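Local coordinates for periplasmic oligopeptide-binding protein (Burkholderia pseudomallei, PDB 3ZS6), which probably binds oligopeptides in the periplasm and hands them to an ABC transport system for uptake, at residues 12-20 and 183-192; 31-39 and 175-183. One frame throughout, in Å; residues are numbered along the deposited sequence.

Contact 1: 12-20 and 183-192; sequences PAEVESLDP and LVDWQPNNRI
Glu-14 comes closest to Asn-189 in backbone terms, with their CA atoms 5.3 Å apart. From there the chains diverge, and the CA atoms of Leu-18 and Leu-183 lie 10.0 Å apart. Residues 12-20 form an irregular loop. Residues 183-192 are a beta hairpin: strand 183-187, a turn at 188-190, and the start of the return strand. Asn-190 and Arg-191 both face Gln-187, which makes a classic beta bulge beside the turn.

The carboxylate of Glu-14 holds both the turn and the strand before it. OE2 takes the indole N-H of Trp-186 on its syn lone pair, with NE1 to OE2 at 2.9 Å. The carboxylate lies nearly coplanar with the indole, 23° apart, and meets it at the ring edge. OE1 accepts the backbone N-H of Asn-189 at 2.6 Å from N to OE1, almost straight but from well above the carboxylate plane. A water donates to both OE1 and the Gln-187 carbonyl. Glu-14 CG lies opposite its own backbone N (chi1 170°), and the chain then bends at chi2 (68°), which brings the carboxylate to the hairpin.

Leu-18 packs over one face of the Trp-186 ring. Its CD1 is 3.8 Å from the centroid of the six-membered ring, a CH-pi contact. Val-15 CG1 meets the same ring obliquely, 3.8 Å from CZ2, and also reaches Ile-192 CD1. Leu-183 CD2 touches Leu-18 CD1 at 4.0 Å.

One carboxylate thus pairs with two N-H groups and a water, and helps set how the indole is turned. The N-H donors would be expected to favour its charged form. Packing of Val-15 and Leu-18 on Trp-186, Ile-192 and Leu-183 extends the contact, joining the loop after strand 6-11 to the hairpin.

Contact 2: 31-39 and 175-183; sequences IGLDLFEGL and IVSNGPYTL
Phe-36 and Gly-179 bring the backbones together, with CA atoms 3.8 Å apart, where the last turn of helix 31-35 meets the loop leading into strand 181-183; the axes make an angle of 113°. Gly-179, with no side chain, lies directly against the helix end.

The Leu-35 carbonyl accepts two bonds from opposite faces of its plane: Gly-179 N at 2.7 Å from O and Ser-177 OG at 3.0 Å from O. Tyr-181 N donates to Asp-34 O. The amide of Asn-178 pairs with the backbone of Glu-37. Its ND2 lies 3.0 Å from Glu-37 O, in the carbonyl plane, while OD1 accepts from Glu-37 N. CG of Asn-178 stands between its own backbone N and carbonyl carbon (chi1 74°), which lays the amide alongside the Glu-37 backbone.

Ser-177 CB sits over one face of the Phe-36 ring, 3.6 Å from the ring centroid, as a CH-pi contact. Leu-35 CD2 lies against the strand backbone, 3.5 Å from Tyr-181 O.

The polar ends have partners beyond the two segments. Asp-34 bonds to Tyr-213 and Ser-499, Glu-37 to Tyr-200 and Trp-201, and Tyr-181 OH to Ile-208 O. This buried contact joins the end of helix 26-35 to edge strand 181-187, with strand 191-196 beside it and strand 48-60 near Asn-178.

How the contacts relate
From the N terminus, the chain leaves strand 6-11 and enters the loop of contact 1, then runs through helix 26-35 into contact 2. It returns about 140 residues later at 175-183, which closes the inner loop. The hairpin of strands 181-187 and 191-196 then closes the outer one, so contact 2 is nested within contact 1. The two share Leu-183, and their centres lie about 13 Å apart. They also touch directly: Leu-18 CD2 is 3.5 Å from Ile-31 CG2, and Pro-20 packs on Phe-36. Together they tie the 12-20 loop and the end of helix 26-35 to the edge of the four-stranded mixed sheet formed by strand 181-187.

Contact 1: 12-20 and 183-192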
loop_
_atom_site.group_PDB
_atom_site.type_symbol
_atom_site.label_atom_id
_atom_site.label_comp_id
_atom_site.label_asym_id
_atom_site.label_seq_id
_atom_site.Cartn_x
_atom_site.Cartn_y
_atom_site.Cartn_z
ATOM N N PRO A 12 -8.345 9.156 -3.415
ATOM C CA PRO A 12 -7.784 9.546 -4.721
ATOM C C PRO A 12 -8.427 8.856 -5.929
ATOM O O PRO A 12 -8.175 9.264 -7.061
ATOM C CB PRO A 12 -6.307 9.143 -4.603
ATOM C CG PRO A 12 -6.324 7.984 -3.619
ATOM C CD PRO A 12 -7.398 8.354 -2.616
ATOM N N ALA A 13 -9.250 7.838 -5.699
ATOM C CA ALA A 13 -9.865 7.099 -6.801
ATOM C C ALA A 13 -10.981 6.186 -6.290
ATOM O O ALA A 13 -11.105 5.975 -5.080
ATOM C CB ALA A 13 -8.810 6.277 -7.538
ATOM N N GLU A 14 -11.793 5.661 -7.207
ATOM C CA GLU A 14 -12.806 4.660 -6.860
ATOM C C GLU A 14 -12.118 3.407 -6.331
ATOM O O GLU A 14 -11.150 2.923 -6.931
ATOM C CB GLU A 14 -13.657 4.309 -8.082
ATOM C CG GLU A 14 -14.592 3.099 -7.896
ATOM C CD GLU A 14 -15.718 3.359 -6.900
ATOM O OE1 GLU A 14 -15.930 4.530 -6.503
ATOM O OE2 GLU A 14 -16.389 2.383 -6.506
ATOM N N VAL A 15 -12.614 2.889 -5.209
ATOM C CA VAL A 15 -12.027 1.706 -4.567
ATOM C C VAL A 15 -12.173 0.481 -5.469
ATOM O O VAL A 15 -13.199 0.327 -6.136
ATOM C CB VAL A 15 -12.696 1.428 -3.191
ATOM C CG1 VAL A 15 -14.140 0.899 -3.370
ATOM C CG2 VAL A 15 -11.853 0.465 -2.363
ATOM N N GLU A 16 -11.161 -0.389 -5.485
ATOM C CA GLU A 16 -11.160 -1.536 -6.397
ATOM C C GLU A 16 -12.122 -2.637 -5.940
ATOM O O GLU A 16 -12.668 -3.375 -6.754
ATOM C CB GLU A 16 -9.743 -2.106 -6.587
ATOM C CG GLU A 16 -9.127 -2.748 -5.331
ATOM C CD GLU A 16 -8.521 -1.732 -4.370
ATOM O OE1 GLU A 16 -8.629 -0.514 -4.635
ATOM O OE2 GLU A 16 -7.923 -2.153 -3.352
ATOM N N SER A 17 -12.328 -2.740 -4.633
ATOM C CA SER A 17 -13.163 -3.800 -4.087
ATOM C C SER A 17 -13.381 -3.528 -2.611
ATOM O O SER A 17 -12.602 -2.805 -1.996
ATOM C CB SER A 17 -12.468 -5.155 -4.274
ATOM O OG SER A 17 -13.171 -6.220 -3.657
ATOM N N LEU A 18 -14.447 -4.091 -2.051
ATOM C CA LEU A 18 -14.651 -4.059 -0.609
ATOM C C LEU A 18 -14.629 -5.472 -0.039
ATOM O O LEU A 18 -14.953 -5.685 1.130
ATOM C CB LEU A 18 -15.959 -3.355 -0.254
ATOM C CG LEU A 18 -15.990 -1.845 -0.524
ATOM C CD1 LEU A 18 -17.332 -1.256 -0.118
ATOM C CD2 LEU A 18 -14.856 -1.140 0.208
ATOM N N ASP A 19 -14.247 -6.433 -0.881
ATOM C CA ASP A 19 -14.006 -7.808 -0.454
ATOM C C ASP A 19 -12.562 -7.898 0.043
ATOM O O ASP A 19 -11.623 -7.672 -0.726
ATOM C CB ASP A 19 -14.223 -8.761 -1.646
ATOM C CG ASP A 19 -14.115 -10.234 -1.267
ATOM O OD1 ASP A 19 -13.429 -10.566 -0.266
ATOM O OD2 ASP A 19 -14.719 -11.067 -1.982
ATOM N N PRO A 20 -12.375 -8.215 1.335
ATOM C CA PRO A 20 -11.018 -8.277 1.894
ATOM C C PRO A 20 -10.049 -9.075 1.028
ATOM O O PRO A 20 -8.871 -8.730 0.973
ATOM C CB PRO A 20 -11.232 -8.968 3.244
ATOM C CG PRO A 20 -12.597 -8.500 3.654
ATOM C CD PRO A 20 -13.401 -8.434 2.367
ATOM N N LEU A 183 -21.945 -0.591 5.879
ATOM C CA LEU A 183 -22.086 0.090 4.604
ATOM C C LEU A 183 -23.538 0.447 4.324
ATOM O O LEU A 183 -24.403 -0.428 4.316
ATOM C CB LEU A 183 -21.548 -0.806 3.485
ATOM C CG LEU A 183 -21.504 -0.212 2.078
ATOM C CD1 LEU A 183 -20.509 0.936 2.035
ATOM C CD2 LEU A 183 -21.138 -1.293 1.066
ATOM N N VAL A 184 -23.802 1.727 4.071
ATOM C CA VAL A 184 -25.161 2.177 3.755
ATOM C C VAL A 184 -25.365 2.429 2.260
ATOM O O VAL A 184 -26.420 2.105 1.703
ATOM C CB VAL A 184 -25.528 3.470 4.517
ATOM C CG1 VAL A 184 -26.968 3.864 4.225
ATOM C CG2 VAL A 184 -25.314 3.293 6.009
ATOM N N ASP A 185 -24.366 3.017 1.610
ATOM C CA ASP A 185 -24.494 3.350 0.192
ATOM C C ASP A 185 -23.146 3.220 -0.511
ATOM O O ASP A 185 -22.100 3.566 0.051
ATOM C CB ASP A 185 -25.054 4.770 0.026
ATOM C CG ASP A 185 -25.470 5.081 -1.410
ATOM O OD1 ASP A 185 -25.918 4.156 -2.127
ATOM O OD2 ASP A 185 -25.350 6.259 -1.818
ATOM N N TRP A 186 -23.181 2.703 -1.733
ATOM C CA TRP A 186 -21.989 2.597 -2.556
ATOM C C TRP A 186 -22.353 2.940 -3.994
ATOM O O TRP A 186 -22.901 2.104 -4.714
ATOM C CB TRP A 186 -21.408 1.183 -2.485
ATOM C CG TRP A 186 -20.125 1.002 -3.260
ATOM C CD1 TRP A 186 -19.452 1.957 -3.976
ATOM C CD2 TRP A 186 -19.367 -0.213 -3.403
ATOM N NE1 TRP A 186 -18.321 1.413 -4.548
ATOM C CE2 TRP A 186 -18.243 0.086 -4.206
ATOM C CE3 TRP A 186 -19.526 -1.519 -2.923
ATOM C CZ2 TRP A 186 -17.287 -0.877 -4.543
ATOM C CZ3 TRP A 186 -18.567 -2.473 -3.250
ATOM C CH2 TRP A 186 -17.461 -2.143 -4.055
ATOM N N GLN A 187 -22.072 4.174 -4.402
ATOM C CA GLN A 187 -22.246 4.566 -5.797
ATOM C C GLN A 187 -20.873 4.786 -6.414
ATOM O O GLN A 187 -20.197 5.766 -6.096
ATOM C CB GLN A 187 -23.095 5.836 -5.909
ATOM C CG GLN A 187 -24.481 5.716 -5.280
ATOM C CD GLN A 187 -25.299 6.990 -5.428
ATOM O OE1 GLN A 187 -25.315 7.616 -6.490
ATOM N NE2 GLN A 187 -25.970 7.387 -4.354
ATOM N N PRO A 188 -20.451 3.869 -7.296
ATOM C CA PRO A 188 -19.082 3.899 -7.831
ATOM C C PRO A 188 -18.745 5.236 -8.478
ATOM O O PRO A 188 -19.553 5.768 -9.231
ATOM C CB PRO A 188 -19.093 2.775 -8.872
ATOM C CG PRO A 188 -20.113 1.812 -8.350
ATOM C CD PRO A 188 -21.201 2.694 -7.770
ATOM N N ASN A 189 -17.568 5.770 -8.170
ATOM C CA ASN A 189 -17.134 7.056 -8.715
ATOM C C ASN A 189 -17.972 8.227 -8.231
ATOM O O ASN A 189 -17.883 9.334 -8.760
ATOM C CB ASN A 189 -17.133 7.026 -10.237
ATOM C CG ASN A 189 -16.046 6.147 -10.785
ATOM O OD1 ASN A 189 -16.316 5.153 -11.460
ATOM N ND2 ASN A 189 -14.801 6.497 -10.488
ATOM N N ASN A 190 -18.816 7.973 -7.245
ATOM C CA ASN A 190 -19.666 9.014 -6.705
ATOM C C ASN A 190 -19.464 9.133 -5.206
ATOM O O ASN A 190 -18.887 10.103 -4.729
ATOM C CB ASN A 190 -21.132 8.735 -7.035
ATOM C CG ASN A 190 -22.048 9.865 -6.619
ATOM O OD1 ASN A 190 -21.697 10.686 -5.778
ATOM N ND2 ASN A 190 -23.231 9.915 -7.213
ATOM N N ARG A 191 -19.928 8.134 -4.466
ATOM C CA ARG A 191 -19.756 8.148 -3.024
ATOM C C ARG A 191 -19.941 6.785 -2.384
ATOM O O ARG A 191 -20.615 5.902 -2.931
ATOM C CB ARG A 191 -20.744 9.129 -2.394
ATOM C CG ARG A 191 -22.171 8.886 -2.837
ATOM C CD ARG A 191 -23.105 8.689 -1.663
ATOM N NE ARG A 191 -23.801 9.913 -1.287
ATOM C CZ ARG A 191 -25.071 9.952 -0.887
ATOM N NH1 ARG A 191 -25.785 8.835 -0.820
ATOM N NH2 ARG A 191 -25.632 11.108 -0.556
ATOM N N ILE A 192 -19.322 6.632 -1.218
ATOM C CA ILE A 192 -19.593 5.525 -0.319
ATOM C C ILE A 192 -19.995 6.114 1.030
ATOM O O ILE A 192 -19.335 7.020 1.536
ATOM C CB ILE A 192 -18.370 4.614 -0.158
ATOM C CG1 ILE A 192 -18.329 3.585 -1.288
ATOM C CG2 ILE A 192 -18.387 3.914 1.214
ATOM C CD1 ILE A 192 -17.046 2.764 -1.329
HETATM O O HOH W 1 -17.644 5.281 -4.476
#

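Contact 2: 31-39 and 175-183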
loop_
_atom_site.group_PDB
_atom_site.type_symbol
_atom_site.label_atom_id
_atom_site.label_comp_id
_atom_site.label_asym_id
_atom_site.label_seq_id
_atom_site.Cartn_x
_atom_site.Cartn_y
_atom_site.Cartn_z
ATOM N N ILE A 31 -10.903 2.385 3.546
ATOM C CA ILE A 31 -12.339 2.104 3.572
ATOM C C ILE A 31 -12.672 0.747 4.223
ATOM O O ILE A 31 -13.521 0.676 5.103
ATOM C CB ILE A 31 -12.951 2.181 2.171
ATOM C CG1 ILE A 31 -12.830 3.609 1.635
ATOM C CG2 ILE A 31 -14.427 1.759 2.199
ATOM C CD1 ILE A 31 -13.305 3.774 0.199
ATOM N N GLY A 32 -11.994 -0.317 3.800
ATOM C CA GLY A 32 -12.283 -1.653 4.304
ATOM C C GLY A 32 -12.080 -1.843 5.803
ATOM O O GLY A 32 -12.775 -2.656 6.442
ATOM N N LEU A 33 -11.131 -1.104 6.376
ATOM C CA LEU A 33 -10.832 -1.255 7.803
ATOM C C LEU A 33 -11.803 -0.478 8.696
ATOM O O LEU A 33 -11.860 -0.700 9.903
ATOM C CB LEU A 33 -9.379 -0.889 8.108
ATOM C CG LEU A 33 -8.327 -1.875 7.583
ATOM C CD1 LEU A 33 -6.928 -1.295 7.731
ATOM C CD2 LEU A 33 -8.414 -3.247 8.283
ATOM N N ASP A 34 -12.567 0.435 8.103
ATOM C CA ASP A 34 -13.721 1.009 8.792
ATOM C C ASP A 34 -14.867 -0.026 8.827
ATOM O O ASP A 34 -15.662 -0.042 9.763
ATOM C CB ASP A 34 -14.209 2.284 8.086
ATOM C CG ASP A 34 -13.361 3.513 8.402
ATOM O OD1 ASP A 34 -12.446 3.454 9.262
ATOM O OD2 ASP A 34 -13.636 4.561 7.788
ATOM N N LEU A 35 -14.945 -0.886 7.807
ATOM C CA LEU A 35 -16.036 -1.877 7.699
ATOM C C LEU A 35 -15.742 -3.239 8.349
ATOM O O LEU A 35 -16.668 -3.938 8.783
ATOM C CB LEU A 35 -16.421 -2.099 6.233
ATOM C CG LEU A 35 -17.004 -0.898 5.480
ATOM C CD1 LEU A 35 -17.072 -1.189 3.986
ATOM C CD2 LEU A 35 -18.393 -0.517 6.032
ATOM N N PHE A 36 -14.462 -3.609 8.406
ATOM C CA PHE A 36 -14.040 -4.907 8.937
ATOM C C PHE A 36 -12.950 -4.731 9.988
ATOM O O PHE A 36 -12.156 -3.795 9.924
ATOM C CB PHE A 36 -13.485 -5.813 7.832
ATOM C CG PHE A 36 -14.487 -6.193 6.775
ATOM C CD1 PHE A 36 -14.713 -5.366 5.681
ATOM C CD2 PHE A 36 -15.184 -7.393 6.862
ATOM C CE1 PHE A 36 -15.623 -5.722 4.688
ATOM C CE2 PHE A 36 -16.101 -7.759 5.882
ATOM C CZ PHE A 36 -16.322 -6.924 4.792
ATOM N N GLU A 37 -12.907 -5.651 10.944
ATOM C CA GLU A 37 -11.896 -5.618 11.993
ATOM C C GLU A 37 -11.162 -6.939 12.056
ATOM O O GLU A 37 -11.786 -7.994 12.169
ATOM C CB GLU A 37 -12.551 -5.356 13.352
ATOM C CG GLU A 37 -11.555 -5.301 14.516
ATOM C CD GLU A 37 -12.250 -5.111 15.849
ATOM O OE1 GLU A 37 -13.122 -5.942 16.191
ATOM O OE2 GLU A 37 -11.936 -4.121 16.541
ATOM N N GLY A 38 -9.835 -6.883 11.987
ATOM C CA GLY A 38 -9.016 -8.080 12.046
ATOM C C GLY A 38 -8.653 -8.442 13.476
ATOM O O GLY A 38 -9.215 -7.886 14.425
ATOM N N LEU A 39 -7.708 -9.367 13.632
ATOM C CA LEU A 39 -7.213 -9.749 14.958
ATOM C C LEU A 39 -6.728 -8.523 15.734
ATOM O O LEU A 39 -6.996 -8.377 16.936
ATOM C CB LEU A 39 -6.087 -10.783 14.831
ATOM C CG LEU A 39 -6.504 -12.135 14.224
ATOM C CD1 LEU A 39 -5.299 -13.046 13.900
ATOM C CD2 LEU A 39 -7.500 -12.859 15.133
ATOM N N ILE A 175 -24.155 -7.171 2.177
ATOM C CA ILE A 175 -22.891 -7.267 2.895
ATOM C C ILE A 175 -23.041 -7.545 4.387
ATOM O O ILE A 175 -23.933 -7.017 5.057
ATOM C CB ILE A 175 -22.021 -5.998 2.697
ATOM C CG1 ILE A 175 -20.588 -6.241 3.179
ATOM C CG2 ILE A 175 -22.636 -4.808 3.418
ATOM C CD1 ILE A 175 -19.660 -5.035 2.983
ATOM N N VAL A 176 -22.155 -8.392 4.894
ATOM C CA VAL A 176 -22.060 -8.669 6.320
ATOM C C VAL A 176 -20.615 -8.418 6.707
ATOM O O VAL A 176 -19.704 -8.975 6.097
ATOM C CB VAL A 176 -22.427 -10.123 6.631
ATOM C CG1 VAL A 176 -22.207 -10.427 8.110
ATOM C CG2 VAL A 176 -23.877 -10.407 6.223
ATOM N N SER A 177 -20.403 -7.556 7.694
ATOM C CA SER A 177 -19.053 -7.163 8.081
ATOM C C SER A 177 -19.002 -6.922 9.585
ATOM O O SER A 177 -20.041 -6.841 10.234
ATOM C CB SER A 177 -18.607 -5.912 7.310
ATOM O OG SER A 177 -19.322 -4.762 7.728
ATOM N N ASN A 178 -17.804 -6.816 10.147
ATOM C CA ASN A 178 -17.682 -6.825 11.604
ATOM C C ASN A 178 -16.980 -5.616 12.216
ATOM O O ASN A 178 -16.684 -5.614 13.419
ATOM C CB ASN A 178 -16.967 -8.095 12.058
ATOM C CG ASN A 178 -15.490 -8.054 11.757
ATOM O OD1 ASN A 178 -15.079 -7.630 10.674
ATOM N ND2 ASN A 178 -14.674 -8.469 12.724
ATOM N N GLY A 179 -16.708 -4.598 11.402
ATOM C CA GLY A 179 -16.013 -3.413 11.885
ATOM C C GLY A 179 -16.923 -2.436 12.610
ATOM O O GLY A 179 -18.087 -2.741 12.858
ATOM N N PRO A 180 -16.402 -1.240 12.933
ATOM C CA PRO A 180 -17.176 -0.238 13.677
ATOM C C PRO A 180 -18.283 0.411 12.838
ATOM O O PRO A 180 -19.167 1.050 13.413
ATOM C CB PRO A 180 -16.121 0.799 14.074
ATOM C CG PRO A 180 -15.023 0.635 13.047
ATOM C CD PRO A 180 -15.008 -0.818 12.701
ATOM N N TYR A 181 -18.232 0.244 11.515
ATOM C CA TYR A 181 -19.220 0.834 10.607
ATOM C C TYR A 181 -19.851 -0.206 9.681
ATOM O O TYR A 181 -19.242 -1.227 9.372
ATOM C CB TYR A 181 -18.591 1.979 9.781
ATOM C CG TYR A 181 -18.084 3.087 10.666
ATOM C CD1 TYR A 181 -18.922 4.130 11.056
ATOM C CD2 TYR A 181 -16.778 3.065 11.162
ATOM C CE1 TYR A 181 -18.469 5.132 11.900
ATOM C CE2 TYR A 181 -16.315 4.065 11.997
ATOM C CZ TYR A 181 -17.167 5.093 12.366
ATOM O OH TYR A 181 -16.709 6.084 13.201
ATOM N N THR A 182 -21.087 0.053 9.264
ATOM C CA THR A 182 -21.748 -0.784 8.279
ATOM C C THR A 182 -22.032 0.051 7.039
ATOM O O THR A 182 -22.345 1.242 7.137
ATOM C CB THR A 182 -23.089 -1.358 8.794
ATOM O OG1 THR A 182 -24.018 -0.290 9.005
ATOM C CG2 THR A 182 -22.889 -2.124 10.096
ATOM N N LEU A 183 -21.945 -0.591 5.879
ATOM C CA LEU A 183 -22.086 0.090 4.604
ATOM C C LEU A 183 -23.538 0.447 4.324
ATOM O O LEU A 183 -24.403 -0.428 4.316
ATOM C CB LEU A 183 -21.548 -0.806 3.485
ATOM C CG LEU A 183 -21.504 -0.212 2.078
ATOM C CD1 LEU A 183 -20.509 0.936 2.035
ATOM C CD2 LEU A 183 -21.138 -1.293 1.066
HETATM O O HOH W 2 -15.474 -6.998 15.492
#